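Local coordinates for protein signal recognition particle receptor subunit beta (Mus musculus, PDB 2FH5) that binds GTP as a subunit of the signal recognition particle receptor, which together with the particle ensures correct targeting of nascent secretory proteins to the endoplasmic reticulum membrane, at residues B[24-28]-B[42-46]; B[132-137]-B[185-189]. All blocks are in the same frame, centred on the assembly; numbering follows the deposited sequence.

Contact 1 (B[24-28]-B[42-46]); sequences FVRLL and SSAIY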
ATOM      1  N   PHE B  24       1.366   1.712   7.627  1.00 42.40           N
ATOM      2  CA  PHE B  24       0.019   1.559   8.151  1.00 41.11           C
ATOM      3  C   PHE B  24      -0.047   0.257   8.973  1.00 45.00           C
ATOM      4  O   PHE B  24      -0.548   0.253  10.099  1.00 48.49           O
ATOM      5  CB  PHE B  24      -0.938   1.541   6.947  1.00 35.77           C
ATOM      6  CG  PHE B  24      -2.384   1.301   7.269  1.00 33.38           C
ATOM      7  CD1 PHE B  24      -3.190   2.319   7.747  1.00 37.79           C
ATOM      8  CD2 PHE B  24      -2.979   0.080   6.958  1.00 38.88           C
ATOM      9  CE1 PHE B  24      -4.588   2.134   7.902  1.00 36.75           C
ATOM     10  CE2 PHE B  24      -4.373  -0.118   7.110  1.00 37.43           C
ATOM     11  CZ  PHE B  24      -5.170   0.910   7.576  1.00 33.76           C
ATOM     12  N   VAL B  25       0.478  -0.834   8.417  1.00 43.56           N
ATOM     13  CA  VAL B  25       0.474  -2.132   9.093  1.00 44.69           C
ATOM     14  C   VAL B  25       1.346  -2.112  10.353  1.00 43.59           C
ATOM     15  O   VAL B  25       0.937  -2.553  11.418  1.00 45.67           O
ATOM     16  CB  VAL B  25       0.984  -3.260   8.146  1.00 42.25           C
ATOM     17  CG1 VAL B  25       1.176  -4.558   8.924  1.00 39.88           C
ATOM     18  CG2 VAL B  25      -0.008  -3.470   7.013  1.00 40.95           C
ATOM     19  N   ARG B  26       2.557  -1.612  10.206  1.00 41.03           N
ATOM     20  CA  ARG B  26       3.497  -1.504  11.305  1.00 46.37           C
ATOM     21  C   ARG B  26       2.937  -0.703  12.497  1.00 49.15           C
ATOM     22  O   ARG B  26       3.225  -1.026  13.649  1.00 48.32           O
ATOM     23  CB  ARG B  26       4.762  -0.817  10.815  1.00 48.07           C
ATOM     24  CG  ARG B  26       5.973  -1.253  11.535  1.00 55.68           C
ATOM     25  CD  ARG B  26       6.547  -2.400  10.779  1.00 61.46           C
ATOM     26  NE  ARG B  26       7.052  -3.447  11.655  1.00 66.10           N
ATOM     27  CZ  ARG B  26       7.717  -4.507  11.214  1.00 63.74           C
ATOM     28  NH1 ARG B  26       7.956  -4.631   9.908  1.00 55.38           N
ATOM     29  NH2 ARG B  26       8.103  -5.452  12.068  1.00 59.06           N
ATOM     30  N   LEU B  27       2.154   0.341  12.211  1.00 44.27           N
ATOM     31  CA  LEU B  27       1.578   1.184  13.247  1.00 47.60           C
ATOM     32  C   LEU B  27       0.449   0.490  13.973  1.00 51.06           C
ATOM     33  O   LEU B  27       0.247   0.693  15.167  1.00 56.04           O
ATOM     34  CB  LEU B  27       1.040   2.501  12.655  1.00 45.19           C
ATOM     35  CG  LEU B  27       2.077   3.575  12.317  1.00 49.20           C
ATOM     36  CD1 LEU B  27       1.457   4.675  11.495  1.00 47.73           C
ATOM     37  CD2 LEU B  27       2.652   4.142  13.591  1.00 50.08           C
ATOM     38  N   LEU B  28      -0.285  -0.329  13.239  1.00 51.15           N
ATOM     39  CA  LEU B  28      -1.430  -1.032  13.782  1.00 49.41           C
ATOM     40  C   LEU B  28      -1.160  -2.398  14.427  1.00 50.25           C
ATOM     41  O   LEU B  28      -1.945  -2.843  15.255  1.00 49.87           O
ATOM     42  CB  LEU B  28      -2.467  -1.208  12.667  1.00 46.57           C
ATOM     43  CG  LEU B  28      -3.118   0.049  12.098  1.00 47.32           C
ATOM     44  CD1 LEU B  28      -3.849  -0.226  10.773  1.00 40.57           C
ATOM     45  CD2 LEU B  28      -4.071   0.570  13.147  1.00 48.06           C
ATOM     46  N   SER B  42      -7.861   2.008   2.703  1.00 47.97           N
ATOM     47  CA  SER B  42      -8.136   1.139   3.824  1.00 46.19           C
ATOM     48  C   SER B  42      -7.990   2.010   5.090  1.00 48.57           C
ATOM     49  O   SER B  42      -7.232   2.987   5.133  1.00 44.72           O
ATOM     50  CB  SER B  42      -7.219  -0.111   3.830  1.00 50.92           C
ATOM     51  OG  SER B  42      -5.848   0.155   3.624  1.00 64.12           O
ATOM     52  N   SER B  43      -8.746   1.679   6.118  1.00 48.45           N
ATOM     53  CA  SER B  43      -8.723   2.485   7.326  1.00 48.33           C
ATOM     54  C   SER B  43      -8.859   1.615   8.567  1.00 48.73           C
ATOM     55  O   SER B  43      -9.362   0.494   8.496  1.00 46.49           O
ATOM     56  CB  SER B  43      -9.882   3.469   7.267  1.00 46.90           C
ATOM     57  OG  SER B  43     -11.107   2.757   7.224  1.00 51.65           O
ATOM     58  N   ALA B  44      -8.409   2.145   9.698  1.00 47.67           N
ATOM     59  CA  ALA B  44      -8.479   1.443  10.966  1.00 48.44           C
ATOM     60  C   ALA B  44      -8.160   2.407  12.112  1.00 52.44           C
ATOM     61  O   ALA B  44      -7.487   3.428  11.915  1.00 49.20           O
ATOM     62  CB  ALA B  44      -7.511   0.296  10.970  1.00 48.64           C
ATOM     63  N   ILE B  45      -8.622   2.067  13.312  1.00 50.67           N
ATOM     64  CA  ILE B  45      -8.410   2.913  14.468  1.00 50.71           C
ATOM     65  C   ILE B  45      -7.040   2.732  15.119  1.00 53.39           C
ATOM     66  O   ILE B  45      -6.581   1.616  15.341  1.00 53.78           O
ATOM     67  CB  ILE B  45      -9.514   2.668  15.507  1.00 51.18           C
ATOM     68  CG1 ILE B  45     -10.830   3.232  14.985  1.00 53.55           C
ATOM     69  CG2 ILE B  45      -9.157   3.321  16.826  1.00 53.54           C
ATOM     70  CD1 ILE B  45     -12.039   2.787  15.786  1.00 55.53           C
ATOM     71  N   TYR B  46      -6.393   3.845  15.437  1.00 54.08           N
ATOM     72  CA  TYR B  46      -5.082   3.809  16.068  1.00 61.21           C
ATOM     73  C   TYR B  46      -5.134   4.454  17.467  1.00 66.61           C
ATOM     74  O   TYR B  46      -5.476   5.627  17.594  1.00 65.53           O
ATOM     75  CB  TYR B  46      -4.071   4.551  15.182  1.00 54.38           C
ATOM     76  CG  TYR B  46      -2.660   4.643  15.733  1.00 52.64           C
ATOM     77  CD1 TYR B  46      -1.837   3.525  15.798  1.00 50.61           C
ATOM     78  CD2 TYR B  46      -2.140   5.863  16.161  1.00 51.24           C
ATOM     79  CE1 TYR B  46      -0.517   3.619  16.277  1.00 48.76           C
ATOM     80  CE2 TYR B  46      -0.832   5.971  16.637  1.00 46.81           C
ATOM     81  CZ  TYR B  46      -0.026   4.851  16.694  1.00 50.61           C
ATOM     82  OH  TYR B  46       1.265   4.962  17.177  1.00 50.44           O
TER

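Contact 2 (B[132-137]-B[185-189]); sequences SAKLIQ and EFLEC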
ATOM      1  N   SER B 132      18.879  11.547   3.445  1.00 50.52           N
ATOM      2  CA  SER B 132      18.381  12.000   4.732  1.00 48.41           C
ATOM      3  C   SER B 132      17.162  12.892   4.565  1.00 45.89           C
ATOM      4  O   SER B 132      16.910  13.395   3.467  1.00 48.30           O
ATOM      5  CB  SER B 132      19.467  12.796   5.447  1.00 50.59           C
ATOM      6  OG  SER B 132      19.642  14.059   4.817  1.00 52.69           O
ATOM      7  N   ALA B 133      16.426  13.097   5.656  1.00 41.67           N
ATOM      8  CA  ALA B 133      15.250  13.960   5.644  1.00 47.01           C
ATOM      9  C   ALA B 133      15.699  15.405   5.416  1.00 52.80           C
ATOM     10  O   ALA B 133      14.974  16.218   4.838  1.00 56.81           O
ATOM     11  CB  ALA B 133      14.479  13.847   6.950  1.00 30.88           C
ATOM     12  N   LYS B 134      16.913  15.718   5.848  1.00 56.50           N
ATOM     13  CA  LYS B 134      17.439  17.063   5.667  1.00 56.49           C
ATOM     14  C   LYS B 134      17.651  17.301   4.172  1.00 52.04           C
ATOM     15  O   LYS B 134      17.188  18.305   3.620  1.00 50.16           O
ATOM     16  CB  LYS B 134      18.748  17.206   6.455  1.00 61.56           C
ATOM     17  CG  LYS B 134      19.424  18.567   6.389  1.00 66.97           C
ATOM     18  CD  LYS B 134      20.510  18.656   7.474  1.00 73.55           C
ATOM     19  CE  LYS B 134      21.382  19.897   7.341  1.00 75.71           C
ATOM     20  NZ  LYS B 134      22.220  19.876   6.105  1.00 78.22           N
ATOM     21  N   LEU B 135      18.324  16.370   3.507  1.00 51.45           N
ATOM     22  CA  LEU B 135      18.559  16.506   2.069  1.00 53.17           C
ATOM     23  C   LEU B 135      17.267  16.447   1.235  1.00 52.87           C
ATOM     24  O   LEU B 135      17.143  17.108   0.196  1.00 53.71           O
ATOM     25  CB  LEU B 135      19.518  15.427   1.583  1.00 54.47           C
ATOM     26  CG  LEU B 135      19.780  15.415   0.068  1.00 60.79           C
ATOM     27  CD1 LEU B 135      20.344  16.740  -0.417  1.00 59.04           C
ATOM     28  CD2 LEU B 135      20.766  14.296  -0.236  1.00 67.29           C
ATOM     29  N   ILE B 136      16.296  15.664   1.686  1.00 52.33           N
ATOM     30  CA  ILE B 136      15.050  15.571   0.939  1.00 52.13           C
ATOM     31  C   ILE B 136      14.303  16.901   1.040  1.00 50.76           C
ATOM     32  O   ILE B 136      13.730  17.371   0.049  1.00 51.06           O
ATOM     33  CB  ILE B 136      14.211  14.372   1.451  1.00 50.75           C
ATOM     34  CG1 ILE B 136      14.819  13.090   0.875  1.00 46.29           C
ATOM     35  CG2 ILE B 136      12.727  14.523   1.076  1.00 39.94           C
ATOM     36  CD1 ILE B 136      14.338  11.841   1.552  1.00 49.20           C
ATOM     37  N   GLN B 137      14.330  17.518   2.222  1.00 46.92           N
ATOM     38  CA  GLN B 137      13.671  18.804   2.394  1.00 49.06           C
ATOM     39  C   GLN B 137      14.304  19.846   1.478  1.00 48.25           C
ATOM     40  O   GLN B 137      13.601  20.612   0.811  1.00 46.64           O
ATOM     41  CB  GLN B 137      13.785  19.315   3.823  1.00 48.98           C
ATOM     42  CG  GLN B 137      12.895  20.520   4.007  1.00 57.17           C
ATOM     43  CD  GLN B 137      13.118  21.269   5.300  1.00 58.83           C
ATOM     44  OE1 GLN B 137      13.352  20.675   6.351  1.00 58.06           O
ATOM     45  NE2 GLN B 137      13.018  22.590   5.230  1.00 55.41           N
ATOM     46  N   GLU B 185       6.279  19.183   9.074  1.00 57.42           N
ATOM     47  CA  GLU B 185       7.474  18.598   9.664  1.00 54.42           C
ATOM     48  C   GLU B 185       8.035  17.487   8.812  1.00 53.08           C
ATOM     49  O   GLU B 185       7.329  16.882   8.006  1.00 48.03           O
ATOM     50  CB  GLU B 185       7.186  18.009  11.025  1.00 55.98           C
ATOM     51  CG  GLU B 185       6.962  19.014  12.107  1.00 69.28           C
ATOM     52  CD  GLU B 185       6.559  18.341  13.393  1.00 75.15           C
ATOM     53  OE1 GLU B 185       7.309  17.446  13.873  1.00 74.53           O
ATOM     54  OE2 GLU B 185       5.480  18.708  13.907  1.00 80.71           O
ATOM     55  N   PHE B 186       9.316  17.227   9.019  1.00 49.15           N
ATOM     56  CA  PHE B 186      10.011  16.162   8.338  1.00 48.40           C
ATOM     57  C   PHE B 186      10.568  15.231   9.384  1.00 48.58           C
ATOM     58  O   PHE B 186      11.014  15.679  10.430  1.00 54.73           O
ATOM     59  CB  PHE B 186      11.185  16.694   7.529  1.00 43.57           C
ATOM     60  CG  PHE B 186      10.802  17.244   6.188  1.00 50.59           C
ATOM     61  CD1 PHE B 186      10.212  18.503   6.077  1.00 47.27           C
ATOM     62  CD2 PHE B 186      11.096  16.531   5.022  1.00 46.37           C
ATOM     63  CE1 PHE B 186       9.926  19.055   4.823  1.00 52.01           C
ATOM     64  CE2 PHE B 186      10.820  17.069   3.767  1.00 49.71           C
ATOM     65  CZ  PHE B 186      10.232  18.342   3.665  1.00 50.86           C
ATOM     66  N   LEU B 187      10.517  13.936   9.125  1.00 47.25           N
ATOM     67  CA  LEU B 187      11.124  12.984  10.041  1.00 47.63           C
ATOM     68  C   LEU B 187      11.573  11.779   9.219  1.00 49.87           C
ATOM     69  O   LEU B 187      11.234  11.672   8.041  1.00 52.91           O
ATOM     70  CB  LEU B 187      10.170  12.595  11.178  1.00 44.17           C
ATOM     71  CG  LEU B 187       8.882  11.774  11.082  1.00 49.89           C
ATOM     72  CD1 LEU B 187       9.171  10.331  10.678  1.00 44.49           C
ATOM     73  CD2 LEU B 187       8.215  11.807  12.447  1.00 41.25           C
ATOM     74  N   GLU B 188      12.369  10.907   9.819  1.00 49.70           N
ATOM     75  CA  GLU B 188      12.857   9.723   9.129  1.00 53.50           C
ATOM     76  C   GLU B 188      12.222   8.480   9.740  1.00 54.28           C
ATOM     77  O   GLU B 188      11.789   8.495  10.896  1.00 58.35           O
ATOM     78  CB  GLU B 188      14.377   9.649   9.234  1.00 49.86           C
ATOM     79  CG  GLU B 188      15.068  10.871   8.669  1.00 56.49           C
ATOM     80  CD  GLU B 188      16.574  10.849   8.884  1.00 61.83           C
ATOM     81  OE1 GLU B 188      17.010  10.417   9.969  1.00 64.72           O
ATOM     82  OE2 GLU B 188      17.324  11.278   7.979  1.00 66.89           O
ATOM     83  N   CYS B 189      12.131   7.413   8.955  1.00 52.78           N
ATOM     84  CA  CYS B 189      11.555   6.169   9.453  1.00 51.06           C
ATOM     85  C   CYS B 189      11.837   4.998   8.536  1.00 49.98           C
ATOM     86  O   CYS B 189      12.373   5.155   7.440  1.00 44.22           O
ATOM     87  CB  CYS B 189      10.040   6.300   9.663  1.00 49.80           C
ATOM     88  SG  CYS B 189       9.073   6.649   8.177  1.00 53.76           S
TER

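Contact 1 (B[24-28]-B[42-46])
Phe24 turns the edge of its ring toward the backbone of strand 42-46, with CZ 3.9 Å from Ser43 C and the Ala44 N group also close to the ring plane. CG stands anti to the backbone N (chi1 176°), which carries the ring out toward the strand. There CE2 also comes to 3.8 Å from Ser42 OG.

The apolar contacts are completed by Leu28. Its CD1 sits over the centre of the Phe24 ring, 3.5 Å above the plane, and the same methyl meets Ala44 CB at 3.7 Å, filling the corner between ring face and strand. The other branch, CD2, lies 3.5 Å from Ile45 O. Were Phe24 replaced by an alanine, a gap would probably open in front of Ser43 and Ala44, and Leu28 CD1 would lose the ring face it lies over.

Tyr46, too, uses a ring edge, but against a helix carbonyl oxygen: CE1 approaches Leu27 O at 3.2 Å, near the ring plane, while Leu27 CD2 packs 3.9 Å from Tyr46 OH. The two side chains cross obliquely, and the hydroxyl is hydrogen-bonded to Glu207, on helix 204-213, which also covers Leu27.

No hydrogen bond joins the two segments, whose axes run at 34° to each other. The strand's backbone bonds go to strand 55-60, and Ser43 adds backbone bonds to the chain of another protein, so this margin of the sheet is also a subunit interface. A helix that follows the P-loop, packed on a strand that is outermost within the chain and antiparallel to its neighbour, is the arrangement of Ras-like GTPases, in which the intervening loop carries the magnesium ligand, here Ser38.

Contact 2 (B[132-137]-B[185-189])
Ala133 and Glu188 mark the nearest backbone approach, their CA atoms 6.0 Å apart, where the first turn of helix 133-137 runs at 140° to strand 185-188, nearer antiparallel than parallel.

A single hydrogen bond crosses the contact. Glu188 OE2 accepts from Ala133 N at 3.1 Å in a nearly straight bond, met on the anti side of the carboxylate and 15° out of its plane. Glu188 CG, anti to its own carbonyl carbon, lies 3.5 Å from Ala133 CB, and the extended remainder of the chain brings OE2 to the amide. Ser132, at the N-cap, accepts from Leu135 N with its OG at 3.0 Å. Two amides of the first turn thus receive side-chain oxygens from different residues, and the nearby helix start would be expected to favour the negative charge of Glu188.

Farther along, Phe186 projects toward the helix and is covered on one face by Gln137. Gln137 CG makes a CH-pi contact 3.7 Å from the ring centroid, displaced toward the rim, and its amide lies tilted 24° from the ring plane. The amide NE2 is hydrogen-bonded to Glu141. Ile136 meets the ring at its edge, with CG2 4.2 Å from Phe186 CE2, and Phe177 adds an edge-to-face ring.

Strand 117-123, the parallel neighbour of strand 184-188, precedes this helix in the chain. The three form a beta-alpha-beta crossover of the P-loop GTPase fold, with GTP-binding Asn123 at the strand's end and Lys124 to Asp126 just after it.

Contacts 1 and 2 take up the two margins of one six-stranded sheet, whose outermost strands within the chain are 42-47 and 184-188. Their centres are 22 Å apart and their nearest atoms about 9 Å, without touching. They lie on different faces: helix 204-213 covers Leu27 of contact 1, whereas in contact 2 it meets Leu187, which points away from helix 133-137. Contact 1 lies nearer the nucleotide, the Phe24 side chain about 7 Å from GTP and that of Ser42 about 7 Å from the magnesium ion. In contact 2 the Glu188 side chain is about 10 Å from GTP but about 4 Å from that of GTP-binding Gln125, through which this contact adjoins the site.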